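Local coordinates for B-agarase (Saccharophagus degradans, PDB 4BQ2), which hydrolyses beta-1,4-galactosidic linkages of agarose as a family 50 exo-beta-agarase, probably working from a chain end, at residues Trp347-Asp352 against Glu374-Tyr379; Leu355-Asn360 against Asn382-Tyr387. All coordinates share one frame; numbering follows the deposited sequence.

Overall arrangement
Followed from the N terminus, the chain runs through the loop after helix 339-342, where Trp347-Asp352 supplies the first half of contact 1, and on into Leu355-Asn360, the first half of contact 2. It then passes along strand 359-362, returns on the antiparallel strand 373-376 and enters helix 378-387. Contact 1 closes when Glu374-Tyr379 meets 347-352, contact 2 when Asn382-Tyr387 meets 355-360, so the two closures cross, their segments alternating. Their centres lie about 8 Å apart. Together they tie the loop before strand 359-362 to the edge region of a four-stranded antiparallel sheet and to helix 378-387, with Pro349 O and Tyr359 OH probably hydrogen-bonded between them.

Contact 1 of 2, residues Trp347-Asp352 against Glu374-Tyr379; sequences WLPDYD and EAYSFY
A chi1 of -171° swings the Tyr376 ring away from its own amide nitrogen and against Pro349, while Leu348, its CG opposite the carbonyl carbon (chi1 -71°), brings CD2 against both Tyr376 and Phe378. The contact is an apolar cluster at a strand-to-helix junction: strand 373-376 of an antiparallel sheet gives way to helix 378-387, whose N-cap is Ser377, and the loop 347-349 packs against this turn. No hydrogen bond crosses between the segments. Pro349 CD lies over one face of the Tyr376 ring in a CH-pi contact, 4.2 Å from its centroid and 28° off the normal. Pro349 CG is 3.5 Å from Tyr376 CE1, near the hydroxyl end of the ring. Leu348 CD2 lies 4.0 Å from Tyr376 CB and 3.9 Å from Phe378 CZ, the leucine nearly perpendicular to the phenylalanine side chain. Tyr376 OH is hydrogen-bonded to Leu355 O, which gives the buried hydroxyl a polar partner beside the proline; Trp347 CZ3 is 3.9 Å from Tyr376 OH. Phe378 CE1 comes to the indole edge, 4.3 Å from Trp347 CE3. Separately, the backbone carbonyl oxygen Trp347 O sits in the phenyl plane, 3.9 Å from Phe378 CZ.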
loop_
_atom_site.group_PDB
_atom_site.type_symbol
_atom_site.label_atom_id
_atom_site.label_comp_id
_atom_site.label_asym_id
_atom_site.label_seq_id
_atom_site.Cartn_x
_atom_site.Cartn_y
_atom_site.Cartn_z
ATOM N N TRP A 347 -24.181 6.112 14.355
ATOM C CA TRP A 347 -25.414 5.776 13.638
ATOM C C TRP A 347 -25.205 4.603 12.717
ATOM O O TRP A 347 -24.300 4.627 11.876
ATOM C CB TRP A 347 -25.892 6.975 12.812
ATOM C CG TRP A 347 -27.127 6.707 11.956
ATOM C CD1 TRP A 347 -28.430 6.844 12.349
ATOM C CD2 TRP A 347 -27.170 6.282 10.573
ATOM N NE1 TRP A 347 -29.279 6.542 11.303
ATOM C CE2 TRP A 347 -28.533 6.192 10.206
ATOM C CE3 TRP A 347 -26.188 5.981 9.612
ATOM C CZ2 TRP A 347 -28.945 5.813 8.908
ATOM C CZ3 TRP A 347 -26.588 5.601 8.338
ATOM C CH2 TRP A 347 -27.959 5.521 7.993
ATOM N N LEU A 348 -26.046 3.583 12.862
ATOM C CA LEU A 348 -26.151 2.517 11.857
ATOM C C LEU A 348 -27.644 2.279 11.602
ATOM O O LEU A 348 -28.443 2.340 12.541
ATOM C CB LEU A 348 -25.460 1.241 12.322
ATOM C CG LEU A 348 -23.926 1.255 12.375
ATOM C CD1 LEU A 348 -23.444 0.009 13.094
ATOM C CD2 LEU A 348 -23.336 1.328 10.967
ATOM N N PRO A 349 -28.038 2.073 10.330
ATOM C CA PRO A 349 -29.468 1.975 10.005
ATOM C C PRO A 349 -30.166 0.679 10.434
ATOM O O PRO A 349 -29.547 -0.383 10.443
ATOM C CB PRO A 349 -29.483 2.106 8.462
ATOM C CG PRO A 349 -28.122 1.623 8.031
ATOM C CD PRO A 349 -27.199 2.126 9.111
ATOM N N ASP A 350 -31.456 0.784 10.795
ATOM C CA ASP A 350 -32.335 -0.390 10.964
ATOM C C ASP A 350 -32.594 -1.022 9.593
ATOM O O ASP A 350 -32.440 -0.339 8.587
ATOM C CB ASP A 350 -33.679 0.036 11.584
ATOM C CG ASP A 350 -33.513 0.720 12.939
ATOM O OD1 ASP A 350 -32.612 0.317 13.719
ATOM O OD2 ASP A 350 -34.290 1.664 13.224
ATOM N N TYR A 351 -33.017 -2.293 9.606
ATOM C CA TYR A 351 -33.338 -3.109 8.419
ATOM C C TYR A 351 -34.282 -2.430 7.438
ATOM O O TYR A 351 -34.200 -2.659 6.225
ATOM C CB TYR A 351 -33.966 -4.442 8.851
ATOM C CG TYR A 351 -35.396 -4.319 9.362
ATOM C CD1 TYR A 351 -35.711 -3.444 10.397
ATOM C CD2 TYR A 351 -36.427 -5.085 8.819
ATOM C CE1 TYR A 351 -36.999 -3.327 10.869
ATOM C CE2 TYR A 351 -37.726 -4.967 9.291
ATOM C CZ TYR A 351 -37.998 -4.088 10.318
ATOM O OH TYR A 351 -39.275 -3.949 10.807
ATOM N N ASP A 352 -35.165 -1.599 7.985
ATOM C CA ASP A 352 -36.218 -0.912 7.255
ATOM C C ASP A 352 -35.829 0.483 6.751
ATOM O O ASP A 352 -36.590 1.093 5.999
ATOM C CB ASP A 352 -37.490 -0.832 8.125
ATOM C CG ASP A 352 -37.266 -0.101 9.459
ATOM O OD1 ASP A 352 -36.329 0.726 9.573
ATOM O OD2 ASP A 352 -38.055 -0.347 10.404
ATOM N N GLU A 374 -20.428 -8.451 9.826
ATOM C CA GLU A 374 -21.178 -7.409 9.165
ATOM C C GLU A 374 -20.270 -6.179 8.998
ATOM O O GLU A 374 -19.414 -5.878 9.848
ATOM C CB GLU A 374 -22.445 -7.091 9.969
ATOM C CG GLU A 374 -23.230 -5.876 9.479
ATOM C CD GLU A 374 -24.234 -5.391 10.509
ATOM O OE1 GLU A 374 -23.850 -4.560 11.376
ATOM O OE2 GLU A 374 -25.405 -5.836 10.440
ATOM N N ALA A 375 -20.412 -5.521 7.850
ATOM C CA ALA A 375 -19.694 -4.288 7.579
ATOM C C ALA A 375 -20.683 -3.261 6.992
ATOM O O ALA A 375 -21.787 -3.630 6.575
ATOM C CB ALA A 375 -18.507 -4.568 6.657
ATOM N N TYR A 376 -20.343 -1.978 7.028
ATOM C CA TYR A 376 -21.214 -0.977 6.425
ATOM C C TYR A 376 -20.375 -0.056 5.564
ATOM O O TYR A 376 -19.259 0.308 5.943
ATOM C CB TYR A 376 -21.998 -0.177 7.487
ATOM C CG TYR A 376 -23.083 0.743 6.920
ATOM C CD1 TYR A 376 -24.318 0.223 6.544
ATOM C CD2 TYR A 376 -22.864 2.114 6.765
ATOM C CE1 TYR A 376 -25.324 1.033 6.033
ATOM C CE2 TYR A 376 -23.859 2.941 6.244
ATOM C CZ TYR A 376 -25.100 2.384 5.891
ATOM O OH TYR A 376 -26.121 3.159 5.368
ATOM N N SER A 377 -20.891 0.264 4.378
ATOM C CA SER A 377 -20.233 1.211 3.484
ATOM C C SER A 377 -20.903 2.579 3.559
ATOM O O SER A 377 -21.936 2.823 2.911
ATOM C CB SER A 377 -20.222 0.699 2.023
ATOM O OG SER A 377 -19.610 1.704 1.214
ATOM N N PHE A 378 -20.318 3.470 4.350
ATOM C CA PHE A 378 -20.792 4.845 4.423
ATOM C C PHE A 378 -20.668 5.570 3.066
ATOM O O PHE A 378 -21.560 6.340 2.682
ATOM C CB PHE A 378 -20.069 5.602 5.531
ATOM C CG PHE A 378 -20.501 5.177 6.904
ATOM C CD1 PHE A 378 -21.653 5.725 7.486
ATOM C CD2 PHE A 378 -19.772 4.218 7.611
ATOM C CE1 PHE A 378 -22.055 5.308 8.761
ATOM C CE2 PHE A 378 -20.172 3.813 8.878
ATOM C CZ PHE A 378 -21.311 4.355 9.443
ATOM N N TYR A 379 -19.579 5.312 2.348
ATOM C CA TYR A 379 -19.410 5.894 0.992
ATOM C C TYR A 379 -20.593 5.517 0.080
ATOM O O TYR A 379 -21.195 6.375 -0.568
ATOM C CB TYR A 379 -18.059 5.456 0.370
ATOM C CG TYR A 379 -17.768 6.064 -0.987
ATOM C CD1 TYR A 379 -17.183 7.316 -1.100
ATOM C CD2 TYR A 379 -18.078 5.377 -2.164
ATOM C CE1 TYR A 379 -16.914 7.879 -2.340
ATOM C CE2 TYR A 379 -17.817 5.935 -3.414
ATOM C CZ TYR A 379 -17.239 7.189 -3.489
ATOM O OH TYR A 379 -16.981 7.736 -4.724
#

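Contact 2 of 2, residues Leu355-Asn360 against Asn382-Tyr387; sequences LANHYN and NLERKY
Leu355 reaches helix 378-387 with both methyls, each meeting a different residue. Its CD1 rests over one face of the Arg385 guanidinium, 3.5 Å from Arg385 CZ, the leucine side chain standing roughly square to the arginine. CD2 lies 3.8 Å from Glu384 CD, where the leucine and glutamate chains run alongside in opposite senses. The guanidinium is also held from its own helix, since Arg385 NH1 donates to Asn382 OD1 at 2.9 Å; this bond restricts the rotation of the group beneath the leucine. Next along the 3-10 segment 356-358, the side chain of Asn357 comes near the same Glu384 carboxylate. His358 then makes the polar link: NE2 donates to Glu384 OE1 at 2.7 Å, with an N-H...O angle of 151°. The oxygen receives the bond on its anti side, the donor somewhat out of the carboxylate plane and the oxygen somewhat out of the imidazole plane; the two planes stand 53° apart. A trans first torsion (chi1 -171°) and an extended chain beyond carry the Glu384 carboxylate out toward His358. At the other imidazole nitrogen, His358 ND1 is hydrogen-bonded to Ser380 OG, so both ring nitrogens are engaged by residues of helix 378-387. A His-carboxylate hydrogen bond thus ties this helix to a 3-10 turn leading into edge strand 359-362 of the antiparallel sheet.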
loop_
_atom_site.group_PDB
_atom_site.type_symbol
_atom_site.label_atom_id
_atom_site.label_comp_id
_atom_site.label_asym_id
_atom_site.label_seq_id
_atom_site.Cartn_x
_atom_site.Cartn_y
_atom_site.Cartn_z
ATOM N N LEU A 355 -31.383 3.464 3.847
ATOM C CA LEU A 355 -29.928 3.198 3.700
ATOM C C LEU A 355 -29.433 1.823 4.183
ATOM O O LEU A 355 -28.219 1.575 4.241
ATOM C CB LEU A 355 -29.075 4.342 4.270
ATOM C CG LEU A 355 -29.386 5.716 3.664
ATOM C CD1 LEU A 355 -28.692 6.834 4.432
ATOM C CD2 LEU A 355 -29.059 5.839 2.165
ATOM N N ALA A 356 -30.361 0.909 4.487
ATOM C CA ALA A 356 -29.965 -0.422 4.959
ATOM C C ALA A 356 -29.355 -1.312 3.871
ATOM O O ALA A 356 -28.686 -2.305 4.168
ATOM C CB ALA A 356 -31.119 -1.133 5.665
ATOM N N ASN A 357 -29.525 -0.955 2.607
ATOM C CA ASN A 357 -28.893 -1.767 1.566
ATOM C C ASN A 357 -27.361 -1.566 1.493
ATOM O O ASN A 357 -26.677 -2.210 0.690
ATOM C CB ASN A 357 -29.553 -1.540 0.210
ATOM C CG ASN A 357 -29.447 -0.107 -0.244
ATOM O OD1 ASN A 357 -30.019 0.807 0.369
ATOM N ND2 ASN A 357 -28.683 0.108 -1.308
ATOM N N HIS A 358 -26.813 -0.696 2.333
ATOM C CA HIS A 358 -25.389 -0.416 2.255
ATOM C C HIS A 358 -24.590 -1.258 3.251
ATOM O O HIS A 358 -23.380 -1.094 3.385
ATOM C CB HIS A 358 -25.105 1.100 2.297
ATOM C CG HIS A 358 -25.834 1.862 1.226
ATOM N ND1 HIS A 358 -25.407 1.896 -0.087
ATOM C CD2 HIS A 358 -26.989 2.569 1.260
ATOM C CE1 HIS A 358 -26.256 2.606 -0.808
ATOM N NE2 HIS A 358 -27.226 3.026 -0.015
ATOM N N TYR A 359 -25.284 -2.167 3.935
ATOM C CA TYR A 359 -24.637 -3.218 4.709
ATOM C C TYR A 359 -23.898 -4.200 3.796
ATOM O O TYR A 359 -24.274 -4.401 2.638
ATOM C CB TYR A 359 -25.643 -3.965 5.573
ATOM C CG TYR A 359 -26.005 -3.228 6.849
ATOM C CD1 TYR A 359 -25.064 -3.054 7.867
ATOM C CD2 TYR A 359 -27.303 -2.724 7.053
ATOM C CE1 TYR A 359 -25.394 -2.380 9.038
ATOM C CE2 TYR A 359 -27.630 -2.052 8.219
ATOM C CZ TYR A 359 -26.673 -1.893 9.207
ATOM O OH TYR A 359 -27.003 -1.217 10.369
ATOM N N ASN A 360 -22.840 -4.786 4.342
ATOM C CA ASN A 360 -21.989 -5.746 3.652
ATOM C C ASN A 360 -21.738 -6.881 4.644
ATOM O O ASN A 360 -21.952 -6.718 5.867
ATOM C CB ASN A 360 -20.666 -5.059 3.250
ATOM C CG ASN A 360 -19.692 -5.998 2.531
ATOM O OD1 ASN A 360 -20.095 -6.908 1.806
ATOM N ND2 ASN A 360 -18.398 -5.763 2.722
ATOM N N ASN A 382 -23.593 7.349 1.059
ATOM C CA ASN A 382 -23.523 8.742 0.632
ATOM C C ASN A 382 -23.805 8.904 -0.867
ATOM O O ASN A 382 -24.333 9.934 -1.283
ATOM C CB ASN A 382 -22.173 9.386 1.045
ATOM C CG ASN A 382 -22.055 9.585 2.556
ATOM O OD1 ASN A 382 -23.070 9.792 3.251
ATOM N ND2 ASN A 382 -20.824 9.506 3.086
ATOM N N LEU A 383 -23.434 7.907 -1.680
ATOM C CA LEU A 383 -23.846 7.941 -3.084
ATOM C C LEU A 383 -25.387 7.966 -3.169
ATOM O O LEU A 383 -25.951 8.753 -3.922
ATOM C CB LEU A 383 -23.314 6.748 -3.859
ATOM C CG LEU A 383 -21.781 6.645 -3.961
ATOM C CD1 LEU A 383 -21.448 5.454 -4.834
ATOM C CD2 LEU A 383 -21.164 7.923 -4.525
ATOM N N GLU A 384 -26.062 7.127 -2.381
ATOM C CA GLU A 384 -27.530 7.161 -2.418
ATOM C C GLU A 384 -28.038 8.507 -1.913
ATOM O O GLU A 384 -28.942 9.123 -2.532
ATOM C CB GLU A 384 -28.169 6.016 -1.638
ATOM C CG GLU A 384 -29.681 5.946 -1.873
ATOM C CD GLU A 384 -30.334 4.752 -1.214
ATOM O OE1 GLU A 384 -29.657 3.750 -0.929
ATOM O OE2 GLU A 384 -31.549 4.826 -0.974
ATOM N N ARG A 385 -27.435 9.009 -0.832
ATOM C CA ARG A 385 -27.838 10.322 -0.313
ATOM C C ARG A 385 -27.683 11.409 -1.350
ATOM O O ARG A 385 -28.557 12.271 -1.469
ATOM C CB ARG A 385 -27.016 10.724 0.915
ATOM C CG ARG A 385 -27.377 9.945 2.185
ATOM C CD ARG A 385 -26.525 10.488 3.338
ATOM N NE ARG A 385 -26.953 9.993 4.643
ATOM C CZ ARG A 385 -26.255 9.195 5.452
ATOM N NH1 ARG A 385 -25.057 8.743 5.112
ATOM N NH2 ARG A 385 -26.768 8.838 6.629
ATOM N N LYS A 386 -26.572 11.397 -2.092
ATOM C CA LYS A 386 -26.303 12.444 -3.109
ATOM C C LYS A 386 -27.150 12.368 -4.357
ATOM O O LYS A 386 -27.609 13.409 -4.867
ATOM C CB LYS A 386 -24.845 12.408 -3.586
ATOM C CG LYS A 386 -23.849 13.096 -2.675
ATOM C CD LYS A 386 -22.405 12.991 -3.197
ATOM C CE LYS A 386 -22.188 13.765 -4.487
ATOM N NZ LYS A 386 -20.729 14.002 -4.763
ATOM N N TYR A 387 -27.317 11.151 -4.872
ATOM C CA TYR A 387 -27.882 10.987 -6.205
ATOM C C TYR A 387 -29.285 10.452 -6.201
ATOM O O TYR A 387 -29.957 10.493 -7.238
ATOM C CB TYR A 387 -26.968 10.117 -7.101
ATOM C CG TYR A 387 -25.578 10.705 -7.289
ATOM C CD1 TYR A 387 -25.407 12.027 -7.671
ATOM C CD2 TYR A 387 -24.438 9.928 -7.106
ATOM C CE1 TYR A 387 -24.134 12.581 -7.849
ATOM C CE2 TYR A 387 -23.157 10.470 -7.269
ATOM C CZ TYR A 387 -23.028 11.804 -7.661
ATOM O OH TYR A 387 -21.795 12.343 -7.853
#